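Local coordinates for iron binding protein FbpA (Mannheimia haemolytica, PDB 1Q35), which binds ferric iron in the periplasm, probably as the solute-binding component of a bacterial iron-uptake system, at residues 3-8 / 51-56; 57-62 / 228-233. All coordinates share one frame; numbering follows the deposited sequence.

Contact 1: residues 3-8 / 51-56; sequences EVNVYS and PADVLL
Tyr7 and Leu55, Val6 and Val54, Ser8 and Leu56 pair across two parallel neighbouring strands, 3-8 and 54-56, in the sheet of a periplasmic binding protein lobe; the strand axes come within 4.8 Å at an angle of 24°. On the face carrying Val4, Val6, Val54 and Leu56 the methyls interlock. Val4 CG2 lies in the angle between Asp53 CB and Val54 CG2, and Val6 CG1, trans to the main-chain nitrogen (chi1 178°), meets Leu56 CD1 at 3.6 Å. Leu249 and Ala246 of helix 243-254 pack on this face. On the other face the phenol of Tyr7, its CG beside the backbone N, lies back along the sheet over residues 51-53, which precede the strand: its CE1 comes obliquely onto Ala52, near both CA and CB, its OH comes 3.6 Å from Pro51 CG, and Leu55 CD2 fills the hollow beside Tyr7 CB. The backbone bonds are Tyr7 N to Val54 O and Leu56 N to Tyr7 O, both close to straight. Where the parallel pairing begins, Asn5 O takes two donors, Asp53 N at 2.9 Å in its carbonyl plane and Val54 N at 3.1 Å. Asp53 supplies a side-chain acceptor for the backbone here: its OD1 receives Asn5 N at 2.8 Å on the anti lone pair, while OD2 is held by Ser240 OG and Asn242 N. The Asn5 amide, turned only 18° from that carboxylate, has its OD1 bound by Asn31 of strand 29-34, and its ND2 donates 2.8 Å to Pro51 O, which lies near the amide plane.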
# COMPACT_ATOMS: atom_id res chain seq x y z
N GLU A 3 -12.26 6.56 -24.91
CA GLU A 3 -12.10 5.61 -23.82
C GLU A 3 -10.68 5.61 -23.26
O GLU A 3 -9.76 6.22 -23.82
CB GLU A 3 -12.47 4.21 -24.31
CG GLU A 3 -11.52 3.66 -25.38
CD GLU A 3 -12.02 2.40 -26.05
OE1 GLU A 3 -11.38 1.98 -27.04
OE2 GLU A 3 -13.03 1.81 -25.61
N VAL A 4 -10.53 4.90 -22.15
CA VAL A 4 -9.23 4.69 -21.52
C VAL A 4 -9.24 3.29 -20.90
O VAL A 4 -10.22 2.88 -20.28
CB VAL A 4 -8.91 5.79 -20.48
CG1 VAL A 4 -9.90 5.78 -19.32
CG2 VAL A 4 -7.48 5.65 -19.98
N ASN A 5 -8.16 2.55 -21.11
CA ASN A 5 -8.06 1.16 -20.68
C ASN A 5 -7.23 1.05 -19.41
O ASN A 5 -6.02 1.25 -19.43
CB ASN A 5 -7.43 0.31 -21.79
CG ASN A 5 -8.20 0.38 -23.09
OD1 ASN A 5 -9.43 0.47 -23.10
ND2 ASN A 5 -7.48 0.33 -24.21
N VAL A 6 -7.90 0.73 -18.31
CA VAL A 6 -7.30 0.72 -16.99
C VAL A 6 -7.07 -0.72 -16.53
O VAL A 6 -7.96 -1.56 -16.65
CB VAL A 6 -8.22 1.45 -15.98
CG1 VAL A 6 -7.63 1.41 -14.57
CG2 VAL A 6 -8.47 2.87 -16.43
N TYR A 7 -5.87 -0.99 -16.02
CA TYR A 7 -5.56 -2.24 -15.35
C TYR A 7 -5.30 -1.89 -13.89
O TYR A 7 -4.42 -1.09 -13.60
CB TYR A 7 -4.34 -2.91 -15.98
CG TYR A 7 -4.68 -3.49 -17.34
CD1 TYR A 7 -4.86 -2.66 -18.44
CD2 TYR A 7 -4.87 -4.86 -17.51
CE1 TYR A 7 -5.20 -3.18 -19.67
CE2 TYR A 7 -5.21 -5.38 -18.75
CZ TYR A 7 -5.37 -4.53 -19.83
OH TYR A 7 -5.71 -5.02 -21.07
N SER A 8 -6.07 -2.48 -12.98
CA SER A 8 -6.08 -2.07 -11.58
C SER A 8 -5.67 -3.17 -10.62
O SER A 8 -6.29 -4.23 -10.58
CB SER A 8 -7.48 -1.59 -11.20
OG SER A 8 -7.51 -1.17 -9.84
N PRO A 51 -3.04 -3.18 -25.12
CA PRO A 51 -4.06 -2.13 -25.07
C PRO A 51 -4.03 -1.29 -23.79
O PRO A 51 -4.81 -0.36 -23.67
CB PRO A 51 -5.36 -2.92 -25.16
CG PRO A 51 -5.05 -4.22 -24.49
CD PRO A 51 -3.60 -4.50 -24.77
N ALA A 52 -3.14 -1.62 -22.85
CA ALA A 52 -3.09 -0.92 -21.57
C ALA A 52 -2.79 0.57 -21.73
O ALA A 52 -1.86 0.94 -22.45
CB ALA A 52 -2.06 -1.55 -20.65
N ASP A 53 -3.59 1.40 -21.08
CA ASP A 53 -3.32 2.83 -20.96
C ASP A 53 -2.75 3.18 -19.59
O ASP A 53 -1.73 3.85 -19.50
CB ASP A 53 -4.60 3.65 -21.16
CG ASP A 53 -5.02 3.70 -22.59
OD1 ASP A 53 -6.21 3.45 -22.89
OD2 ASP A 53 -4.21 3.96 -23.49
N VAL A 54 -3.42 2.72 -18.54
CA VAL A 54 -3.19 3.16 -17.17
C VAL A 54 -3.07 1.94 -16.28
O VAL A 54 -3.91 1.05 -16.34
CB VAL A 54 -4.37 4.07 -16.71
CG1 VAL A 54 -4.25 4.46 -15.24
CG2 VAL A 54 -4.47 5.30 -17.61
N LEU A 55 -2.01 1.87 -15.48
CA LEU A 55 -1.84 0.81 -14.49
C LEU A 55 -1.92 1.45 -13.10
O LEU A 55 -1.12 2.32 -12.77
CB LEU A 55 -0.50 0.08 -14.70
CG LEU A 55 -0.08 -0.12 -16.16
CD1 LEU A 55 1.32 -0.70 -16.26
CD2 LEU A 55 -1.08 -0.98 -16.91
N LEU A 56 -2.93 1.05 -12.33
CA LEU A 56 -3.17 1.58 -10.98
C LEU A 56 -2.59 0.63 -9.95
O LEU A 56 -3.04 -0.50 -9.82
CB LEU A 56 -4.67 1.77 -10.72
CG LEU A 56 -5.35 2.86 -11.55
CD1 LEU A 56 -6.84 2.80 -11.38
CD2 LEU A 56 -4.83 4.23 -11.17

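Contact 2: residues 57-62 / 228-233; sequences TVDISR and HKNISG
Thr57 and Gly233 form an antiparallel, hydrogen-bonded pair, 5.1 Å between CA atoms, at the point where strand 54-57 leaves strand 228-236 and the chain turns into helix 60-68 with Asp59 as N-cap. Thr57 N donates to Gly233 O at 3.0 Å and Gly233 N to Thr57 O. Water 1 donates to both of these carbonyl oxygens; water 2 links Thr57 OG1 with Ile231 O. Beyond the bridge, side chains take over. A chi1 of -159° swings the Asn230 amide away from its own nitrogen, toward the start of the helix. There Asn230 OD1 takes Ile60 N at 2.9 Å on an in-plane lone pair and also accepts from its neighbour Ile231 N, while ND2 donates to Asp59, so that the amide's orientation is settled from both ends. The Asp59 carboxylate stands 76° from that amide and caps the helix, Ser61 N and Arg62 N reaching its two oxygens from above its plane; Ser145 OG binds Asp59 OD1 as well. Ile60 CD1 crosses to Ile231 CD1 at 4.0 Å, beside Leu294 of helix 294-298. Asn230 ND2 meets Asp59 OD1 at 2.9 Å, nearly straight at 174°.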
# COMPACT_ATOMS: atom_id res chain seq x y z
N THR A 57 -1.57 1.10 -9.24
CA THR A 57 -0.76 0.28 -8.35
C THR A 57 -1.05 0.55 -6.88
O THR A 57 -1.65 1.57 -6.52
CB THR A 57 0.72 0.56 -8.63
OG1 THR A 57 0.95 1.98 -8.55
CG2 THR A 57 1.09 0.19 -10.07
N VAL A 58 -0.58 -0.36 -6.02
CA VAL A 58 -0.74 -0.23 -4.57
C VAL A 58 0.59 -0.34 -3.84
O VAL A 58 0.61 -0.46 -2.61
CB VAL A 58 -1.71 -1.31 -4.01
CG1 VAL A 58 -3.10 -1.10 -4.56
CG2 VAL A 58 -1.22 -2.71 -4.30
N ASP A 59 1.70 -0.30 -4.57
CA ASP A 59 3.01 -0.55 -3.98
C ASP A 59 4.10 0.10 -4.84
O ASP A 59 4.11 -0.06 -6.06
CB ASP A 59 3.20 -2.07 -3.87
CG ASP A 59 4.62 -2.47 -3.55
OD1 ASP A 59 5.25 -1.85 -2.66
OD2 ASP A 59 5.17 -3.42 -4.16
N ILE A 60 5.01 0.83 -4.21
CA ILE A 60 6.14 1.44 -4.92
C ILE A 60 7.00 0.39 -5.60
O ILE A 60 7.53 0.64 -6.68
CB ILE A 60 7.00 2.31 -3.97
CG1 ILE A 60 8.12 3.01 -4.75
CG2 ILE A 60 7.61 1.49 -2.83
CD1 ILE A 60 7.64 4.04 -5.75
N SER A 61 7.15 -0.79 -5.00
CA SER A 61 8.00 -1.79 -5.61
C SER A 61 7.43 -2.30 -6.93
O SER A 61 8.18 -2.53 -7.88
CB SER A 61 8.30 -2.92 -4.63
OG SER A 61 9.00 -2.40 -3.51
N ARG A 62 6.11 -2.44 -7.02
CA ARG A 62 5.47 -2.78 -8.30
C ARG A 62 5.65 -1.67 -9.32
O ARG A 62 5.91 -1.93 -10.50
CB ARG A 62 3.98 -3.06 -8.11
CG ARG A 62 3.24 -3.48 -9.38
CD ARG A 62 3.59 -4.86 -9.89
NE ARG A 62 2.87 -5.90 -9.16
CZ ARG A 62 3.07 -7.21 -9.32
NH1 ARG A 62 2.37 -8.07 -8.60
NH2 ARG A 62 3.96 -7.67 -10.19
N HIS A 228 6.45 3.05 8.50
CA HIS A 228 6.58 2.75 7.08
C HIS A 228 5.39 3.30 6.29
O HIS A 228 4.24 3.03 6.62
CB HIS A 228 6.67 1.23 6.89
CG HIS A 228 6.66 0.77 5.46
ND1 HIS A 228 7.75 0.86 4.63
CD2 HIS A 228 5.68 0.19 4.73
CE1 HIS A 228 7.44 0.35 3.45
NE2 HIS A 228 6.19 -0.07 3.49
N LYS A 229 5.72 4.07 5.26
CA LYS A 229 4.75 4.58 4.30
C LYS A 229 4.98 3.96 2.93
O LYS A 229 6.11 3.72 2.51
CB LYS A 229 4.89 6.10 4.15
CG LYS A 229 4.69 6.88 5.42
CD LYS A 229 3.29 6.78 5.95
CE LYS A 229 2.25 7.38 5.02
NZ LYS A 229 2.52 8.80 4.70
N ASN A 230 3.89 3.73 2.22
CA ASN A 230 3.93 3.28 0.84
C ASN A 230 2.82 4.06 0.08
O ASN A 230 2.08 4.83 0.69
CB ASN A 230 3.75 1.76 0.81
CG ASN A 230 4.25 1.08 -0.47
OD1 ASN A 230 4.43 1.72 -1.51
ND2 ASN A 230 4.45 -0.23 -0.39
N ILE A 231 2.74 3.88 -1.23
CA ILE A 231 1.82 4.68 -2.05
C ILE A 231 0.89 3.83 -2.88
O ILE A 231 1.25 2.74 -3.32
CB ILE A 231 2.61 5.60 -3.03
CG1 ILE A 231 3.65 4.83 -3.85
CG2 ILE A 231 3.25 6.75 -2.28
CD1 ILE A 231 3.95 5.46 -5.20
N SER A 232 -0.31 4.35 -3.12
CA SER A 232 -1.05 3.96 -4.31
C SER A 232 -0.58 4.91 -5.40
O SER A 232 -0.22 6.05 -5.13
CB SER A 232 -2.57 4.00 -4.13
OG SER A 232 -3.12 5.28 -4.37
N GLY A 233 -0.56 4.44 -6.63
CA GLY A 233 -0.02 5.25 -7.69
C GLY A 233 -0.49 4.84 -9.06
O GLY A 233 -1.44 4.07 -9.22
O HOH W 1 -3.63 3.19 -7.72
O HOH W 2 2.02 2.47 -6.05

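Contact 1 and contact 2 follow one another along the chain: the strand paired with 3-8 in contact 1 runs on through Thr57 into the turn and helix start of contact 2. Their centres are 18 Å apart, yet they touch where Leu56 CD2 packs 3.9 Å from Gly233 O. Strand 54-57 thus has strand 3-8 on one edge and strand 228-236 on the other. The Ser8 end of contact 1 and Val58 of contact 2 lie toward the iron site, which holds no iron in this apo structure. The side chain of Ser8 is about 10 Å from that of the iron ligand Tyr142, whereas the Val58 side chain is about 3 Å from it and about 4 Å from a bound formate, probably from the crystallisation liquor.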